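Long-range contacts in replicative DNA helicase (PDB 6RIY), which is an intein of the Hedgehog/intein fold within a replicative DNA helicase, and probably excises itself from the helicase precursor by protein splicing: residues Val20-Glu25 and Pro33-Ala38; Thr6-Pro11 and Tyr134-Gly139; Asp41-Arg46 and Val122-Val127; Pro47-Glu52 and Ala61-Gln66; Asp84-Ala89 and Pro107-Glu112. All blocks are in the same frame, centred on the assembly; numbering follows the deposited sequence.

Contact 1: Val20-Glu25 and Pro33-Ala38; sequences VAVGDE and PTRVVA
Val36 is where this contact packs most tightly, because the loop Val20-Glu25 grips both of its backbone polar atoms. Val36 N lies 2.8 Å from Asp24 O, approaching nearly in line with that C=O bond, while its carbonyl takes the N-H of Gly23 (Gly23 N to Val36 O 2.9 Å). With CG1 anti to the backbone N (chi1 175°), Val36 brings its other methyl, CG2, against the same carbonyl, 3.3 Å from Asp24 O. CG1 of the buried Val20 meets Val36 CG2 at 3.9 Å, carrying the packing on to Val125 of strand 122-127.

The outer side is looser. The extended Arg35 chain brings its guanidinium flat over the backbone of Gly23, whose CA sits 3.6 Å above the centre of that plane. The Glu25 carboxylate runs alongside the Pro33 ring, with OE2 3.8 Å from Pro33 CB, and both lean on Pro11.

Asp24 also reaches back within the loop, its OD2 accepting the Ala21 N-H from above the carboxylate plane. The loop side is a type II beta turn, Ala21 to Asp24, with Gly23 at its positive-phi third position, leading into the antiparallel pairing of strands 25-27 and 33-39 in the Hedgehog/intein fold.

Contact 2: Thr6-Pro11 and Tyr134-Gly139; sequences TPLPTP and YLAGRG
Tyr134 opens the contact by offering Leu8 the edge of its ring: CD2 of Leu8 lies near the ring plane, 4.0 Å from Tyr134 CE2. The ring gets there because chi1 of 65° places CG between the backbone N and the carbonyl carbon.

At Leu135 the partner changes to Pro9, whose ring crosses the leucine side chain at about a right angle, with Pro9 CG 3.7 Å from Leu135 CB. Leu135 O lies 3.3 Å from Pro9 CD. One water donates to both Leu135 O and Pro9 O, at 2.8 Å from each, and so ties together two acceptors that cannot bond each other.

At Ala136 it is the CD2 branch of Leu8 that comes in, Leu8 CD2 lying 3.6 Å from Ala136 CB. Gly137 supplies the direct hydrogen bond of the contact, its N 2.8 Å from Pro7 O and nearly in line with that C=O bond, though bent to 140° at the hydrogen. Beyond it, Arg138 reaches away to Gly56.

Pro7 and Pro9 have no N-H to give, and the Leu8 backbone between them pairs with Thr15; the contact rests on one backbone bond, a bridging water and apolar packing.

Contact 3: Asp41-Arg46 and Val122-Val127; sequences DVMLGR and VRCVEV
Val122 and Met43 form a two-bond backbone exchange, a single antiparallel bridge at the start of strand 122-127. Met43 N lies 2.8 Å from Val122 O, and in return Val122 N gives its hydrogen to Met43 O, which it approaches in the carbonyl plane at 3.0 Å. Both bonds are close to straight (169° and 167° at the hydrogen), consistent with a well-formed, though isolated, bridge.

Val122 is also the most deeply covered residue of the pair of segments. Its CG2 meets the aliphatic root of Arg46, 4.0 Å from Arg46 CG, with the two side chains crossing nearly at right angles.

Met43 works through its terminal methyl. The chain runs out straight and then bends at the last torsion (chi3 -67°), bringing Met43 CE to Cys124 SG at 3.8 Å; Val122 CG2 lies a little farther off.

Arg123 takes part with its inner carbons. CG is 3.7 Å from Asp41 O and also rests on Val42 CA, and the CG2 methyl of Val42 lies across the chain. The guanidinium belongs to other partners, the carbonyls of Val20 and Thr40.

No helix is involved: the loop Asp41-Arg46, between strands 33-39 and 48-53, lies against the outset of strand 122-127, which strands 2-3 and 33-39 flank in a four-stranded antiparallel sheet.

Contact 4: Pro47-Glu52 and Ala61-Gln66; sequences PCYEVE and ADAAHQ
In the beta-hairpin made by strands 48-53 and 58-62, Tyr49 and Ala61 form a hydrogen-bonded antiparallel pair close to the open end, just before the chain leaves into a type I turn from Asp62 to His65. Tyr49 N lies 2.7 Å from Ala61 O in a practically linear bond (175° at the hydrogen), and Ala61 N returns the exchange to Tyr49 O at 2.9 Å.

The next pair, Cys48 with Asp62, is non-hydrogen-bonded. Its backbones come within 4.1 Å, CA of Cys48 to CA of Asp62, and the side chains diverge. Here the Ala61 carbonyl, already bonded to Tyr49, also receives a CA-H contact from Cys48.

Past this pair Pro47 O plays the matching part. It takes the N-H of Ala63 (O to N 2.9 Å) in a bond bent to 141°, with the donor tilted out of the carbonyl plane, and it lies 3.3 Å from Asp62 CA. The hairpin pairing is thus carried one step into the turn.

Asp62 turns its carboxylate away from the partner strand, chi1 of 80° setting CG between its own N and C. OD1 bonds the amino N of Ala1, as does His65 ND1, so the turn borders the N-terminal end of the intein, where a splice junction would lie.

The Tyr49 ring meets Ala63 obliquely: Tyr49 CD1 is 3.7 Å from Ala63 CA, and Tyr49 CE1 is 3.6 Å from the methyl, Ala63 CB.

Contact 5: Asp84-Ala89 and Pro107-Glu112; sequences DRIVVA and PVVQIE
Three backbone hydrogen bonds join Asp84-Ala89 to Pro107-Glu112 as antiparallel neighbours. Ile111 N reaches Asp84 O at 2.9 Å; Ile86 N bonds Val109 O at 2.8 Å; and Val108 N closes the series on Ile86 O at 2.9 Å. Arg85 stands opposite Gln110 but Val87 opposite Pro107, so the register slips by one residue, as in a classic beta bulge, with Val108 and Val109 both opposite Ile86.

The polar side-chain contact is made over one face of the Arg85 guanidinium. Gln110 NE2 lies over the centre of the guanidinium, 3.4 Å from its plane, with the guanidinium and amide planes 30° apart. Arg85 reaches this place by an extended chain, while Gln110 bends at chi2 (149°) to lay its amide across that face. The amide nitrogen also has a weak hydrogen bond to Gly82 O. Asp84 sends its carboxylate elsewhere, to a salt bridge with Arg80.

Apolar packing is strongest round Ile86, on the face it shares with Val109. Ile86 lies alongside Val109, and its CG1 meets Ile111 CD1 at 3.7 Å, the two isoleucines crossing at about a right angle. The CD1 methyl of Ile111 also covers Asp84 CB. Farther on, Val88 CG2 and Val108 CG2 touch at 3.6 Å, and on the Arg85 face Val87 CG2 touches Pro107.

Strand 85-87 lies at one edge of its four-stranded sheet, with strand 107-117 inside it and strand 48-53 next, and its backbone also bonds Pro68 and Ser70; Phe53, and Pro142 and Val141 of strand 141-144, cover the face of Ile86.

The five contacts show how an all-beta chain is closed at several levels. Contact 2 joins segments near the two ends of the chain and spans the other four; contact 3 spans contacts 4 and 5; contact 1 closes earlier. Contacts 1 and 3 share the sheet holding strands 33-39 and 122-127, contacts 4 and 5 the one holding 48-53 and 107-117. Contacts 1 and 5 lie on opposite sides of the chain's centre, their centres about 24 Å apart. Contact 3 touches contacts 1, 2 and 4, and Tyr134 of contact 2 reaches His65 of contact 4. Such interlocking is consistent with a compact intein whose termini come together for splicing.

Contact 1: Val20-Glu25 and Pro33-Ala38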
# COMPACT_ATOMS: atom_id res chain seq x y z
N VAL A 20 7.00 9.12 -7.05
CA VAL A 20 7.22 9.62 -5.69
C VAL A 20 8.69 9.93 -5.48
O VAL A 20 9.56 9.12 -5.83
CB VAL A 20 6.73 8.60 -4.64
CG1 VAL A 20 7.10 9.07 -3.26
CG2 VAL A 20 5.24 8.43 -4.75
N ALA A 21 8.98 11.08 -4.87
CA ALA A 21 10.34 11.45 -4.49
C ALA A 21 10.37 11.86 -3.03
O ALA A 21 9.34 12.18 -2.42
CB ALA A 21 10.88 12.58 -5.37
N VAL A 22 11.58 11.80 -2.44
CA VAL A 22 11.76 12.25 -1.07
C VAL A 22 11.27 13.68 -0.94
O VAL A 22 11.57 14.54 -1.78
CB VAL A 22 13.23 12.12 -0.65
CG1 VAL A 22 13.47 12.79 0.70
CG2 VAL A 22 13.64 10.66 -0.60
N GLY A 23 10.49 13.94 0.11
CA GLY A 23 9.94 15.26 0.36
C GLY A 23 8.52 15.44 -0.15
O GLY A 23 7.87 16.41 0.24
N ASP A 24 8.04 14.55 -1.01
CA ASP A 24 6.65 14.61 -1.46
C ASP A 24 5.70 14.30 -0.31
O ASP A 24 6.05 13.56 0.62
CB ASP A 24 6.40 13.61 -2.59
CG ASP A 24 7.06 14.00 -3.89
OD1 ASP A 24 7.68 15.09 -3.95
OD2 ASP A 24 6.96 13.21 -4.86
N GLU A 25 4.49 14.85 -0.39
CA GLU A 25 3.43 14.56 0.58
C GLU A 25 2.51 13.47 0.03
O GLU A 25 1.96 13.61 -1.06
CB GLU A 25 2.62 15.82 0.89
CG GLU A 25 3.36 16.83 1.76
CD GLU A 25 2.46 17.94 2.25
OE1 GLU A 25 1.54 18.33 1.51
OE2 GLU A 25 2.68 18.42 3.39
N PRO A 33 -1.91 14.87 5.43
CA PRO A 33 -0.64 14.74 4.70
C PRO A 33 0.44 14.09 5.56
O PRO A 33 0.48 14.26 6.78
CB PRO A 33 -0.28 16.19 4.35
CG PRO A 33 -1.58 16.92 4.36
CD PRO A 33 -2.39 16.26 5.45
N THR A 34 1.33 13.34 4.90
CA THR A 34 2.51 12.78 5.53
C THR A 34 3.66 12.85 4.54
O THR A 34 3.47 12.66 3.33
CB THR A 34 2.27 11.33 6.01
OG1 THR A 34 3.36 10.89 6.83
CG2 THR A 34 2.09 10.37 4.84
N ARG A 35 4.86 13.18 5.03
CA ARG A 35 5.99 13.45 4.15
C ARG A 35 6.77 12.17 3.87
O ARG A 35 6.94 11.32 4.74
CB ARG A 35 6.90 14.50 4.79
CG ARG A 35 8.08 14.97 3.94
CD ARG A 35 8.94 15.92 4.77
NE ARG A 35 10.02 16.52 4.00
CZ ARG A 35 11.19 15.92 3.75
NH1 ARG A 35 11.42 14.69 4.20
NH2 ARG A 35 12.12 16.55 3.05
N VAL A 36 7.24 12.05 2.64
CA VAL A 36 8.07 10.91 2.26
C VAL A 36 9.49 11.20 2.74
O VAL A 36 10.07 12.23 2.39
CB VAL A 36 8.02 10.68 0.74
CG1 VAL A 36 8.97 9.58 0.30
CG2 VAL A 36 6.57 10.35 0.34
N VAL A 37 10.02 10.32 3.59
CA VAL A 37 11.36 10.52 4.12
C VAL A 37 12.41 9.70 3.37
O VAL A 37 13.60 10.01 3.46
CB VAL A 37 11.43 10.22 5.63
CG1 VAL A 37 10.57 11.22 6.40
CG2 VAL A 37 10.97 8.81 5.92
N ALA A 38 11.99 8.68 2.63
CA ALA A 38 12.90 7.86 1.85
C ALA A 38 12.10 7.16 0.76
O ALA A 38 10.89 6.95 0.89
CB ALA A 38 13.65 6.84 2.72

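Contact 2: Thr6-Pro11 and Tyr134-Gly139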
# COMPACT_ATOMS: atom_id res chain seq x y z
N THR A 6 0.89 2.09 -9.25
CA THR A 6 -0.11 2.23 -8.20
C THR A 6 -0.42 3.71 -8.00
O THR A 6 0.50 4.49 -7.73
CB THR A 6 0.36 1.65 -6.87
OG1 THR A 6 0.79 0.29 -7.03
CG2 THR A 6 -0.79 1.70 -5.85
N PRO A 7 -1.67 4.14 -8.16
CA PRO A 7 -2.00 5.53 -7.86
C PRO A 7 -2.07 5.74 -6.35
O PRO A 7 -2.63 4.93 -5.62
CB PRO A 7 -3.37 5.72 -8.51
CG PRO A 7 -3.99 4.36 -8.47
CD PRO A 7 -2.85 3.36 -8.58
N LEU A 8 -1.47 6.84 -5.90
CA LEU A 8 -1.47 7.21 -4.48
C LEU A 8 -2.12 8.56 -4.31
O LEU A 8 -1.76 9.51 -5.02
CB LEU A 8 -0.03 7.27 -3.94
CG LEU A 8 0.83 6.04 -4.19
CD1 LEU A 8 2.25 6.28 -3.67
CD2 LEU A 8 0.22 4.83 -3.50
N PRO A 9 -3.06 8.72 -3.37
CA PRO A 9 -3.65 10.05 -3.16
C PRO A 9 -2.65 10.98 -2.48
O PRO A 9 -1.84 10.56 -1.65
CB PRO A 9 -4.85 9.77 -2.25
CG PRO A 9 -4.42 8.58 -1.47
CD PRO A 9 -3.59 7.73 -2.42
N THR A 10 -2.72 12.25 -2.84
CA THR A 10 -1.93 13.30 -2.24
C THR A 10 -2.86 14.41 -1.79
O THR A 10 -4.05 14.39 -2.12
CB THR A 10 -0.90 13.85 -3.24
OG1 THR A 10 -1.59 14.59 -4.26
CG2 THR A 10 -0.13 12.71 -3.87
N PRO A 11 -2.37 15.39 -1.02
CA PRO A 11 -3.25 16.50 -0.64
C PRO A 11 -3.86 17.24 -1.82
O PRO A 11 -4.98 17.75 -1.71
CB PRO A 11 -2.33 17.41 0.19
CG PRO A 11 -1.32 16.50 0.76
CD PRO A 11 -1.08 15.44 -0.29
N TYR A 134 0.40 4.78 4.97
CA TYR A 134 -0.02 5.73 3.94
C TYR A 134 -1.15 5.10 3.15
O TYR A 134 -1.35 3.89 3.19
CB TYR A 134 1.15 6.17 3.03
CG TYR A 134 1.79 5.10 2.15
CD1 TYR A 134 2.79 4.28 2.65
CD2 TYR A 134 1.41 4.93 0.81
CE1 TYR A 134 3.38 3.31 1.87
CE2 TYR A 134 2.00 3.96 0.02
CZ TYR A 134 2.99 3.16 0.56
OH TYR A 134 3.61 2.19 -0.21
N LEU A 135 -1.90 5.94 2.42
CA LEU A 135 -3.04 5.44 1.65
C LEU A 135 -2.62 5.10 0.23
O LEU A 135 -1.82 5.81 -0.37
CB LEU A 135 -4.16 6.49 1.60
CG LEU A 135 -4.61 7.01 2.96
CD1 LEU A 135 -5.80 7.96 2.79
CD2 LEU A 135 -4.97 5.82 3.85
N ALA A 136 -3.19 4.02 -0.32
CA ALA A 136 -2.79 3.57 -1.65
C ALA A 136 -3.99 3.07 -2.44
O ALA A 136 -4.94 2.52 -1.88
CB ALA A 136 -1.75 2.46 -1.57
N GLY A 137 -3.90 3.21 -3.76
CA GLY A 137 -4.93 2.72 -4.65
C GLY A 137 -6.10 3.69 -4.74
O GLY A 137 -6.24 4.62 -3.96
N ARG A 138 -6.95 3.45 -5.74
CA ARG A 138 -8.03 4.40 -5.99
C ARG A 138 -8.97 4.51 -4.79
O ARG A 138 -9.56 5.58 -4.57
CB ARG A 138 -8.79 4.01 -7.26
CG ARG A 138 -9.68 2.80 -7.15
CD ARG A 138 -10.05 2.32 -8.55
NE ARG A 138 -10.73 1.03 -8.53
CZ ARG A 138 -11.94 0.82 -9.04
NH1 ARG A 138 -12.59 1.82 -9.62
NH2 ARG A 138 -12.49 -0.38 -8.99
N GLY A 139 -9.09 3.45 -4.00
CA GLY A 139 -9.89 3.48 -2.79
C GLY A 139 -9.20 4.02 -1.56
O GLY A 139 -9.83 4.08 -0.49
O HOH W 1 -1.08 8.48 0.09

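Contact 3: Asp41-Arg46 and Val122-Val127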
# COMPACT_ATOMS: atom_id res chain seq x y z
N ASP A 41 15.18 2.94 -5.02
CA ASP A 41 15.23 2.75 -6.46
C ASP A 41 14.11 1.82 -6.90
O ASP A 41 13.50 1.11 -6.09
CB ASP A 41 16.56 2.11 -6.89
CG ASP A 41 17.76 2.94 -6.54
OD1 ASP A 41 17.60 4.10 -6.10
OD2 ASP A 41 18.89 2.43 -6.72
N VAL A 42 13.84 1.82 -8.20
CA VAL A 42 12.97 0.79 -8.75
C VAL A 42 13.61 -0.56 -8.50
O VAL A 42 14.81 -0.76 -8.72
CB VAL A 42 12.73 1.02 -10.25
CG1 VAL A 42 12.00 -0.17 -10.86
CG2 VAL A 42 11.96 2.31 -10.48
N MET A 43 12.82 -1.50 -8.01
CA MET A 43 13.28 -2.85 -7.76
C MET A 43 12.61 -3.80 -8.73
O MET A 43 11.38 -3.78 -8.88
CB MET A 43 13.02 -3.25 -6.32
CG MET A 43 13.77 -2.35 -5.37
SD MET A 43 13.50 -2.79 -3.66
CE MET A 43 11.78 -2.39 -3.51
N LEU A 44 13.41 -4.62 -9.40
CA LEU A 44 12.97 -5.50 -10.48
C LEU A 44 13.04 -6.95 -10.05
O LEU A 44 13.91 -7.36 -9.28
CB LEU A 44 13.84 -5.30 -11.73
CG LEU A 44 13.79 -3.94 -12.41
CD1 LEU A 44 14.79 -3.88 -13.58
CD2 LEU A 44 12.38 -3.67 -12.89
N GLY A 45 12.11 -7.75 -10.58
CA GLY A 45 12.14 -9.19 -10.39
C GLY A 45 11.54 -9.69 -9.09
O GLY A 45 11.64 -10.89 -8.82
N ARG A 46 10.93 -8.83 -8.30
CA ARG A 46 10.36 -9.27 -7.03
C ARG A 46 9.09 -10.10 -7.27
O ARG A 46 8.31 -9.80 -8.17
CB ARG A 46 10.04 -8.07 -6.14
CG ARG A 46 11.26 -7.20 -5.80
CD ARG A 46 12.24 -7.94 -4.90
NE ARG A 46 11.64 -8.31 -3.62
CZ ARG A 46 12.13 -9.24 -2.80
NH1 ARG A 46 13.25 -9.88 -3.13
NH2 ARG A 46 11.52 -9.51 -1.66
N VAL A 122 8.65 -2.56 -8.77
CA VAL A 122 8.05 -2.06 -7.53
C VAL A 122 9.03 -1.10 -6.85
O VAL A 122 10.21 -1.05 -7.17
CB VAL A 122 7.64 -3.19 -6.55
CG1 VAL A 122 6.61 -4.10 -7.19
CG2 VAL A 122 8.87 -4.00 -6.05
N ARG A 123 8.50 -0.32 -5.90
CA ARG A 123 9.30 0.59 -5.07
C ARG A 123 8.72 0.63 -3.66
O ARG A 123 7.51 0.50 -3.47
CB ARG A 123 9.28 2.03 -5.59
CG ARG A 123 10.05 2.33 -6.85
CD ARG A 123 9.86 3.81 -7.21
NE ARG A 123 10.73 4.68 -6.43
CZ ARG A 123 10.54 5.99 -6.26
NH1 ARG A 123 9.48 6.58 -6.79
NH2 ARG A 123 11.40 6.69 -5.55
N CYS A 124 9.59 0.92 -2.69
CA CYS A 124 9.17 1.23 -1.32
C CYS A 124 9.39 2.70 -0.99
O CYS A 124 10.32 3.34 -1.48
CB CYS A 124 9.94 0.40 -0.28
SG CYS A 124 9.75 -1.36 -0.42
N VAL A 125 8.53 3.21 -0.10
CA VAL A 125 8.70 4.53 0.49
C VAL A 125 8.73 4.37 2.00
O VAL A 125 8.21 3.40 2.57
CB VAL A 125 7.57 5.50 0.08
CG1 VAL A 125 7.53 5.68 -1.42
CG2 VAL A 125 6.22 4.99 0.60
N GLU A 126 9.36 5.33 2.67
CA GLU A 126 9.19 5.50 4.10
C GLU A 126 8.54 6.86 4.34
O GLU A 126 8.83 7.83 3.64
CB GLU A 126 10.52 5.39 4.84
CG GLU A 126 11.29 4.13 4.48
CD GLU A 126 12.54 3.93 5.31
OE1 GLU A 126 12.48 4.14 6.54
OE2 GLU A 126 13.59 3.54 4.74
N VAL A 127 7.66 6.94 5.33
CA VAL A 127 6.92 8.17 5.58
C VAL A 127 7.11 8.60 7.03
O VAL A 127 7.55 7.82 7.88
CB VAL A 127 5.42 8.02 5.25
CG1 VAL A 127 5.26 7.84 3.73
CG2 VAL A 127 4.84 6.84 6.00

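Contact 4: Pro47-Glu52 and Ala61-Gln66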
# COMPACT_ATOMS: atom_id res chain seq x y z
N PRO A 47 8.87 -11.15 -6.49
CA PRO A 47 7.59 -11.87 -6.57
C PRO A 47 6.47 -10.94 -6.13
O PRO A 47 6.58 -10.26 -5.11
CB PRO A 47 7.77 -13.04 -5.61
CG PRO A 47 9.23 -13.10 -5.32
CD PRO A 47 9.73 -11.71 -5.44
N CYS A 48 5.39 -10.89 -6.92
CA CYS A 48 4.32 -9.94 -6.70
C CYS A 48 2.98 -10.62 -6.48
O CYS A 48 2.71 -11.69 -7.04
CB CYS A 48 4.17 -8.99 -7.88
SG CYS A 48 5.54 -7.83 -8.00
N TYR A 49 2.13 -9.95 -5.72
CA TYR A 49 0.77 -10.39 -5.46
C TYR A 49 -0.22 -9.31 -5.87
O TYR A 49 0.02 -8.12 -5.66
CB TYR A 49 0.58 -10.69 -3.97
CG TYR A 49 1.06 -12.06 -3.58
CD1 TYR A 49 2.41 -12.38 -3.61
CD2 TYR A 49 0.16 -13.04 -3.20
CE1 TYR A 49 2.84 -13.65 -3.27
CE2 TYR A 49 0.58 -14.31 -2.85
CZ TYR A 49 1.92 -14.60 -2.89
OH TYR A 49 2.35 -15.86 -2.54
N GLU A 50 -1.35 -9.74 -6.43
CA GLU A 50 -2.47 -8.85 -6.69
C GLU A 50 -3.46 -8.95 -5.53
O GLU A 50 -4.04 -10.01 -5.30
CB GLU A 50 -3.12 -9.23 -8.02
CG GLU A 50 -4.28 -8.38 -8.45
CD GLU A 50 -4.63 -8.62 -9.90
OE1 GLU A 50 -3.83 -8.25 -10.78
OE2 GLU A 50 -5.71 -9.20 -10.16
N VAL A 51 -3.64 -7.86 -4.80
CA VAL A 51 -4.53 -7.82 -3.64
C VAL A 51 -5.77 -7.03 -4.03
O VAL A 51 -5.69 -5.86 -4.41
CB VAL A 51 -3.84 -7.20 -2.42
CG1 VAL A 51 -4.73 -7.38 -1.18
CG2 VAL A 51 -2.45 -7.79 -2.22
N GLU A 52 -6.92 -7.68 -3.93
CA GLU A 52 -8.21 -7.11 -4.30
C GLU A 52 -9.02 -6.86 -3.04
O GLU A 52 -9.17 -7.76 -2.20
CB GLU A 52 -8.96 -8.04 -5.25
CG GLU A 52 -10.28 -7.51 -5.74
CD GLU A 52 -11.01 -8.51 -6.62
OE1 GLU A 52 -11.44 -8.12 -7.72
OE2 GLU A 52 -11.13 -9.69 -6.21
N ALA A 61 1.49 -5.70 -5.24
CA ALA A 61 2.52 -5.42 -4.26
C ALA A 61 3.44 -6.62 -4.18
O ALA A 61 3.07 -7.74 -4.54
CB ALA A 61 1.92 -5.13 -2.88
N ASP A 62 4.66 -6.39 -3.69
CA ASP A 62 5.53 -7.54 -3.58
C ASP A 62 5.05 -8.44 -2.44
O ASP A 62 4.21 -8.06 -1.61
CB ASP A 62 6.99 -7.12 -3.42
CG ASP A 62 7.34 -6.71 -2.02
OD1 ASP A 62 6.49 -6.12 -1.33
OD2 ASP A 62 8.49 -6.99 -1.61
N ALA A 63 5.54 -9.68 -2.46
CA ALA A 63 5.01 -10.69 -1.56
C ALA A 63 5.17 -10.30 -0.10
O ALA A 63 4.34 -10.70 0.74
CB ALA A 63 5.70 -12.03 -1.82
N ALA A 64 6.20 -9.52 0.23
CA ALA A 64 6.47 -9.20 1.63
C ALA A 64 5.89 -7.86 2.08
O ALA A 64 6.08 -7.50 3.24
CB ALA A 64 7.97 -9.21 1.89
N HIS A 65 5.22 -7.12 1.20
CA HIS A 65 4.61 -5.86 1.61
C HIS A 65 3.61 -6.10 2.74
O HIS A 65 2.89 -7.10 2.74
CB HIS A 65 3.90 -5.20 0.43
CG HIS A 65 3.46 -3.80 0.70
ND1 HIS A 65 4.27 -2.71 0.47
CD2 HIS A 65 2.30 -3.31 1.20
CE1 HIS A 65 3.62 -1.61 0.81
NE2 HIS A 65 2.42 -1.94 1.25
N GLN A 66 3.57 -5.18 3.71
CA GLN A 66 2.81 -5.37 4.94
C GLN A 66 1.51 -4.58 4.94
O GLN A 66 1.45 -3.46 4.43
CB GLN A 66 3.65 -4.99 6.16
CG GLN A 66 4.89 -5.85 6.30
CD GLN A 66 5.80 -5.38 7.40
OE1 GLN A 66 5.39 -4.66 8.31
NE2 GLN A 66 7.07 -5.77 7.33

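Contact 5: Asp84-Ala89 and Pro107-Glu112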
# COMPACT_ATOMS: atom_id res chain seq x y z
N ASP A 84 -9.84 -11.41 6.58
CA ASP A 84 -8.99 -10.27 6.90
C ASP A 84 -9.68 -8.95 6.54
O ASP A 84 -10.24 -8.82 5.45
CB ASP A 84 -7.64 -10.38 6.19
CG ASP A 84 -6.72 -11.40 6.84
OD1 ASP A 84 -6.79 -11.58 8.07
OD2 ASP A 84 -5.92 -12.03 6.12
N ARG A 85 -9.67 -8.00 7.48
CA ARG A 85 -10.16 -6.64 7.26
C ARG A 85 -9.06 -5.64 7.60
O ARG A 85 -8.39 -5.78 8.63
CB ARG A 85 -11.38 -6.31 8.12
CG ARG A 85 -12.68 -6.96 7.70
CD ARG A 85 -13.83 -6.43 8.56
NE ARG A 85 -15.04 -7.22 8.39
CZ ARG A 85 -15.93 -7.01 7.42
NH1 ARG A 85 -15.75 -6.04 6.54
NH2 ARG A 85 -17.01 -7.78 7.35
N ILE A 86 -8.91 -4.63 6.76
CA ILE A 86 -7.96 -3.54 6.99
C ILE A 86 -8.54 -2.59 8.03
O ILE A 86 -9.64 -2.05 7.85
CB ILE A 86 -7.63 -2.80 5.69
CG1 ILE A 86 -7.03 -3.75 4.65
CG2 ILE A 86 -6.72 -1.63 5.98
CD1 ILE A 86 -5.61 -4.24 4.96
N VAL A 87 -7.79 -2.35 9.11
CA VAL A 87 -8.29 -1.60 10.26
C VAL A 87 -7.24 -0.58 10.69
O VAL A 87 -6.05 -0.92 10.78
CB VAL A 87 -8.66 -2.54 11.42
CG1 VAL A 87 -8.51 -1.84 12.76
CG2 VAL A 87 -10.09 -3.08 11.25
N VAL A 88 -7.68 0.65 10.98
CA VAL A 88 -6.79 1.73 11.37
C VAL A 88 -7.29 2.41 12.64
O VAL A 88 -8.44 2.24 13.05
CB VAL A 88 -6.64 2.79 10.26
CG1 VAL A 88 -5.79 2.25 9.16
CG2 VAL A 88 -8.02 3.21 9.75
N ALA A 89 -6.40 3.19 13.23
CA ALA A 89 -6.71 4.10 14.33
C ALA A 89 -7.35 3.39 15.52
O ALA A 89 -7.79 4.04 16.47
CB ALA A 89 -7.60 5.24 13.85
N PRO A 107 -13.22 -0.07 10.80
CA PRO A 107 -12.94 -0.94 9.65
C PRO A 107 -13.03 -0.19 8.33
O PRO A 107 -13.95 0.60 8.10
CB PRO A 107 -14.04 -2.01 9.75
CG PRO A 107 -15.18 -1.29 10.41
CD PRO A 107 -14.58 -0.26 11.34
N VAL A 108 -12.06 -0.45 7.45
CA VAL A 108 -11.90 0.29 6.20
C VAL A 108 -12.39 -0.52 5.00
O VAL A 108 -13.34 -0.12 4.32
CB VAL A 108 -10.44 0.76 6.01
CG1 VAL A 108 -10.26 1.37 4.63
CG2 VAL A 108 -10.05 1.75 7.10
N VAL A 109 -11.73 -1.65 4.72
CA VAL A 109 -12.12 -2.56 3.64
C VAL A 109 -11.84 -3.99 4.07
O VAL A 109 -11.07 -4.24 5.00
CB VAL A 109 -11.40 -2.28 2.30
CG1 VAL A 109 -11.90 -1.01 1.63
CG2 VAL A 109 -9.88 -2.27 2.50
N GLN A 110 -12.45 -4.93 3.36
CA GLN A 110 -12.22 -6.36 3.53
C GLN A 110 -11.32 -6.86 2.40
O GLN A 110 -11.43 -6.39 1.26
CB GLN A 110 -13.55 -7.12 3.53
CG GLN A 110 -13.47 -8.59 3.92
CD GLN A 110 -14.73 -9.05 4.62
OE1 GLN A 110 -15.84 -8.80 4.15
NE2 GLN A 110 -14.57 -9.73 5.75
N ILE A 111 -10.43 -7.80 2.72
CA ILE A 111 -9.66 -8.47 1.67
C ILE A 111 -10.57 -9.45 0.94
O ILE A 111 -11.22 -10.30 1.55
CB ILE A 111 -8.44 -9.19 2.25
CG1 ILE A 111 -7.31 -8.19 2.50
CG2 ILE A 111 -7.95 -10.29 1.27
CD1 ILE A 111 -7.48 -7.35 3.76
N GLU A 112 -10.64 -9.30 -0.39
CA GLU A 112 -11.39 -10.25 -1.18
C GLU A 112 -10.52 -11.40 -1.66
O GLU A 112 -10.94 -12.56 -1.63
CB GLU A 112 -12.06 -9.56 -2.37
CG GLU A 112 -13.11 -8.53 -1.99
CD GLU A 112 -14.43 -9.14 -1.56
OE1 GLU A 112 -14.43 -10.24 -0.97
OE2 GLU A 112 -15.48 -8.51 -1.82